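Local coordinates for bifunctional protein PutA (Bdellovibrio bacteriovorus, PDB 5UR2) that probably oxidises L-proline to L-glutamate in two steps, with a flavin-dependent proline dehydrogenase and an NAD-dependent glutamate semialdehyde dehydrogenase joined in one chain, at residues B[514-517]-B[521-524]; B[576-581]-B[671-676]. One frame throughout, in Å; residues are numbered along the deposited sequence.

Contact 1: B[514-517]-B[521-524]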
loop_
_atom_site.group_PDB
_atom_site.type_symbol
_atom_site.label_atom_id
_atom_site.label_comp_id
_atom_site.label_asym_id
_atom_site.label_seq_id
_atom_site.Cartn_x
_atom_site.Cartn_y
_atom_site.Cartn_z
ATOM N N ARG B 514 -35.014 26.326 5.492
ATOM C CA ARG B 514 -35.012 24.928 5.067
ATOM C C ARG B 514 -36.194 24.220 5.717
ATOM O O ARG B 514 -36.219 24.025 6.938
ATOM C CB ARG B 514 -33.680 24.267 5.424
ATOM C CG ARG B 514 -33.666 22.764 5.242
ATOM C CD ARG B 514 -34.062 22.331 3.825
ATOM N NE ARG B 514 -34.031 20.871 3.731
ATOM C CZ ARG B 514 -34.652 20.156 2.800
ATOM N NH1 ARG B 514 -35.371 20.756 1.858
ATOM N NH2 ARG B 514 -34.557 18.833 2.822
ATOM N N VAL B 515 -37.172 23.828 4.896
ATOM C CA VAL B 515 -38.403 23.243 5.413
ATOM C C VAL B 515 -38.226 21.746 5.650
ATOM O O VAL B 515 -37.327 21.089 5.111
ATOM C CB VAL B 515 -39.591 23.518 4.467
ATOM C CG1 VAL B 515 -39.836 25.029 4.304
ATOM C CG2 VAL B 515 -39.347 22.885 3.119
ATOM N N ASN B 516 -39.101 21.205 6.482
ATOM C CA ASN B 516 -39.192 19.778 6.715
ATOM C C ASN B 516 -39.734 19.132 5.453
ATOM O O ASN B 516 -40.880 19.418 5.072
ATOM C CB ASN B 516 -40.090 19.511 7.921
ATOM C CG ASN B 516 -40.235 18.034 8.243
ATOM O OD1 ASN B 516 -40.066 17.168 7.387
ATOM N ND2 ASN B 516 -40.568 17.742 9.494
ATOM N N PRO B 517 -38.955 18.303 4.753
ATOM C CA PRO B 517 -39.440 17.754 3.476
ATOM C C PRO B 517 -40.601 16.780 3.635
ATOM O O PRO B 517 -41.266 16.489 2.630
ATOM C CB PRO B 517 -38.198 17.071 2.892
ATOM C CG PRO B 517 -37.374 16.707 4.114
ATOM C CD PRO B 517 -37.592 17.847 5.080
ATOM N N ASP B 521 -44.698 22.822 5.382
ATOM C CA ASP B 521 -45.012 24.114 5.986
ATOM C C ASP B 521 -44.269 24.350 7.297
ATOM O O ASP B 521 -44.509 25.363 7.958
ATOM C CB ASP B 521 -46.519 24.261 6.204
ATOM C CG ASP B 521 -47.102 23.139 7.039
ATOM O OD1 ASP B 521 -46.329 22.324 7.605
ATOM O OD2 ASP B 521 -48.340 23.095 7.151
ATOM N N GLN B 522 -43.397 23.434 7.695
ATOM C CA GLN B 522 -42.612 23.536 8.916
ATOM C C GLN B 522 -41.163 23.865 8.555
ATOM O O GLN B 522 -40.560 23.181 7.720
ATOM C CB GLN B 522 -42.703 22.221 9.705
ATOM C CG GLN B 522 -41.893 22.181 10.993
ATOM C CD GLN B 522 -42.027 20.860 11.760
ATOM O OE1 GLN B 522 -41.581 19.805 11.301
ATOM N NE2 GLN B 522 -42.643 20.921 12.937
ATOM N N ILE B 523 -40.614 24.914 9.163
ATOM C CA ILE B 523 -39.227 25.311 8.929
ATOM C C ILE B 523 -38.325 24.591 9.919
ATOM O O ILE B 523 -38.515 24.710 11.133
ATOM C CB ILE B 523 -39.041 26.829 9.052
ATOM C CG1 ILE B 523 -39.937 27.587 8.067
ATOM C CG2 ILE B 523 -37.577 27.186 8.863
ATOM C CD1 ILE B 523 -39.793 29.093 8.177
ATOM N N VAL B 524 -37.330 23.863 9.409
ATOM C CA VAL B 524 -36.395 23.153 10.282
ATOM C C VAL B 524 -35.167 24.004 10.591
ATOM O O VAL B 524 -34.709 24.049 11.736
ATOM C CB VAL B 524 -35.998 21.797 9.650
ATOM C CG1 VAL B 524 -34.903 21.127 10.468
ATOM C CG2 VAL B 524 -37.218 20.883 9.562
#

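Contact 2: B[576-581]-B[671-676]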
loop_
_atom_site.group_PDB
_atom_site.type_symbol
_atom_site.label_atom_id
_atom_site.label_comp_id
_atom_site.label_asym_id
_atom_site.label_seq_id
_atom_site.Cartn_x
_atom_site.Cartn_y
_atom_site.Cartn_z
ATOM N N ILE B 576 -29.445 11.190 14.652
ATOM C CA ILE B 576 -30.466 10.575 13.806
ATOM C C ILE B 576 -31.644 11.518 13.634
ATOM O O ILE B 576 -32.099 11.782 12.513
ATOM C CB ILE B 576 -30.926 9.228 14.386
ATOM C CG1 ILE B 576 -29.809 8.202 14.291
ATOM C CG2 ILE B 576 -32.171 8.734 13.655
ATOM C CD1 ILE B 576 -30.125 6.889 15.004
ATOM N N ALA B 577 -32.141 12.054 14.748
ATOM C CA ALA B 577 -33.340 12.883 14.688
ATOM C C ALA B 577 -33.157 14.052 13.726
ATOM O O ALA B 577 -34.072 14.371 12.955
ATOM C CB ALA B 577 -33.716 13.376 16.088
ATOM N N THR B 578 -31.965 14.663 13.714
ATOM C CA THR B 578 -31.729 15.790 12.811
ATOM C C THR B 578 -31.881 15.372 11.352
ATOM O O THR B 578 -32.448 16.110 10.529
ATOM C CB THR B 578 -30.338 16.379 13.036
ATOM O OG1 THR B 578 -30.171 16.680 14.419
ATOM C CG2 THR B 578 -30.149 17.681 12.177
ATOM N N GLN B 579 -31.339 14.211 11.008
ATOM C CA GLN B 579 -31.438 13.719 9.641
ATOM C C GLN B 579 -32.865 13.317 9.298
ATOM O O GLN B 579 -33.315 13.517 8.162
ATOM C CB GLN B 579 -30.488 12.545 9.440
ATOM C CG GLN B 579 -29.066 12.889 9.745
ATOM C CD GLN B 579 -28.123 11.929 9.073
ATOM O OE1 GLN B 579 -28.541 11.155 8.210
ATOM N NE2 GLN B 579 -26.854 11.954 9.470
ATOM N N VAL B 580 -33.590 12.737 10.251
ATOM C CA VAL B 580 -34.990 12.403 9.993
ATOM C C VAL B 580 -35.775 13.662 9.629
ATOM O O VAL B 580 -36.515 13.689 8.637
ATOM C CB VAL B 580 -35.606 11.685 11.208
ATOM C CG1 VAL B 580 -37.133 11.630 11.089
ATOM C CG2 VAL B 580 -35.027 10.290 11.312
ATOM N N LEU B 581 -35.589 14.736 10.395
ATOM C CA LEU B 581 -36.434 15.918 10.224
ATOM C C LEU B 581 -35.958 16.824 9.085
ATOM O O LEU B 581 -36.786 17.331 8.323
ATOM C CB LEU B 581 -36.509 16.706 11.539
ATOM C CG LEU B 581 -37.212 16.030 12.724
ATOM C CD1 LEU B 581 -37.030 16.834 13.983
ATOM C CD2 LEU B 581 -38.703 15.912 12.408
ATOM N N THR B 671 -27.829 21.674 5.987
ATOM C CA THR B 671 -26.879 22.447 6.781
ATOM C C THR B 671 -27.139 22.339 8.283
ATOM O O THR B 671 -26.197 22.447 9.075
ATOM C CB THR B 671 -26.877 23.897 6.306
ATOM O OG1 THR B 671 -26.438 23.930 4.940
ATOM C CG2 THR B 671 -25.949 24.758 7.163
ATOM N N VAL B 672 -28.377 22.095 8.712
ATOM C CA VAL B 672 -28.591 21.801 10.133
ATOM C C VAL B 672 -27.813 20.553 10.546
ATOM O O VAL B 672 -27.201 20.514 11.623
ATOM C CB VAL B 672 -30.093 21.664 10.451
ATOM C CG1 VAL B 672 -30.293 21.337 11.909
ATOM C CG2 VAL B 672 -30.817 22.941 10.112
ATOM N N VAL B 673 -27.785 19.527 9.691
ATOM C CA VAL B 673 -26.969 18.350 10.001
ATOM C C VAL B 673 -25.504 18.746 10.121
ATOM O O VAL B 673 -24.806 18.367 11.074
ATOM C CB VAL B 673 -27.165 17.253 8.937
ATOM C CG1 VAL B 673 -26.155 16.106 9.132
ATOM C CG2 VAL B 673 -28.581 16.706 8.993
ATOM N N ALA B 674 -25.017 19.518 9.153
ATOM C CA ALA B 674 -23.602 19.883 9.137
ATOM C C ALA B 674 -23.249 20.812 10.292
ATOM O O ALA B 674 -22.113 20.798 10.782
ATOM C CB ALA B 674 -23.252 20.511 7.798
ATOM N N TRP B 675 -24.200 21.647 10.706
ATOM C CA TRP B 675 -24.021 22.469 11.895
ATOM C C TRP B 675 -23.752 21.593 13.111
ATOM O O TRP B 675 -22.825 21.860 13.887
ATOM C CB TRP B 675 -25.264 23.341 12.056
ATOM C CG TRP B 675 -25.513 24.060 13.358
ATOM C CD1 TRP B 675 -26.478 23.758 14.280
ATOM C CD2 TRP B 675 -24.864 25.249 13.832
ATOM N NE1 TRP B 675 -26.460 24.679 15.307
ATOM C CE2 TRP B 675 -25.477 25.602 15.056
ATOM C CE3 TRP B 675 -23.819 26.047 13.344
ATOM C CZ2 TRP B 675 -25.069 26.709 15.807
ATOM C CZ3 TRP B 675 -23.420 27.152 14.088
ATOM C CH2 TRP B 675 -24.039 27.467 15.311
ATOM N N GLY B 676 -24.500 20.493 13.242
ATOM C CA GLY B 676 -24.196 19.538 14.291
ATOM C C GLY B 676 -22.785 18.987 14.184
ATOM O O GLY B 676 -22.094 18.836 15.194
#

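Contact 1: B[514-517]-B[521-524]
The closing end of a β-hairpin, formed by strands 511-516 and 523-528 in the aldehyde dehydrogenase part of the chain, brings V515 and I523 together as an antiparallel, non-hydrogen-bonded pair. Their CA atoms lie 4.2 Å apart and their side chains diverge. Backbone bonds flank this pair: V524 N donates to R514 O (2.7 Å), and N516 N donates to Q522 O (2.8 Å) at 166° at the hydrogen. Q522 O also receives a CA-H contact from V515 CA at 3.2 Å, so one carbonyl serves two neighbouring residues of the opposite strand.

A side-chain bond doubles the backbone one between N516 and Q522. N516 swings its CG anti to the backbone N (chi1 -180°), and Q522 reaches out in an extended chain to meet it. ND2 of N516 gives a hydrogen to OE1 of Q522 at 2.9 Å, and the two amide planes are only 18° apart, an almost flat amide-to-amide pairing. The other end of the N516 amide, OD1, accepts from S518 N, an Asx turn at the start of the connection; with both ends engaged, the rotation of the amide is fixed. Next to it, CG2 of V524 rests against CB of N516 (3.6 Å), an apolar patch beside the polar pair.

NH2 of R514 donates to the backbone oxygens E582 O and V823 O. N516 and V524 lie against helix 572-583 through L581 and E582, while V524 pairs through its backbone with V495 of strand 495-501, which continues the mixed sheet beyond the hairpin.

Contact 2: B[576-581]-B[671-676]
T578 meets V672 and V673 through a single methyl group. Its CG2 lies 3.7 Å from CG1 of V672 and equally 3.7 Å from CG2 of V673, so the methyl sits against one branch of each valine. CG2 of T578 is anti to the backbone N, and the remaining branch, OG1, turns back to its own helix and bonds to K574 O one turn earlier. The hydroxyl is thus satisfied locally while the methyl faces the neighbouring helix. V673 uses the same CG2 a second time, against CG of Q579 at 3.9 Å, where the two side chains cross at about a right angle. No hydrogen bond joins the two segments, and the interface is small and aliphatic.

The polar end of Q579 continues past the valine: NE2 bonds to OD2 of D593 on helix 587-611, while its side chain also touches P644 and L645. A second-shell acid holds the other partner. E582, following the 576-581 segment on the same helix, accepts from V672 N through OE2 and from V673 N through OE1, so its carboxylate accepts from two successive amides in the first turn of helix 671-684. That position would probably let the negative charge interact favourably with the helix dipole.

The short helical segments run nearly antiparallel, at 166°, with axes 9.3 Å apart at closest approach. Helix 671-684 follows strand 661-665 and precedes strand 691-693, its parallel neighbour in the sheet: a β-α-β crossover of the Rossmann-like NAD-binding domain characteristic of aldehyde dehydrogenases, here packed against helix 572-583.

From the N terminus, contact 1 comes first and closes a very short loop, with three residues between its segments, in the hairpin 511-516/523-528. Contact 2 opens only afterwards and spans 89 residues of mixed helix and strand before helix 671-684 returns to helix 572-583. The two are therefore in series, neither nested nor crossed, with centres about 12 Å apart. They meet at the end of segment 576-581, where L581 O packs against P517 CD at 3.4 Å. Helix 572-583 thus serves both: one part borders the hairpin and its mixed sheet, another the crossover helix, tying these elements together within the aldehyde dehydrogenase part of the chain.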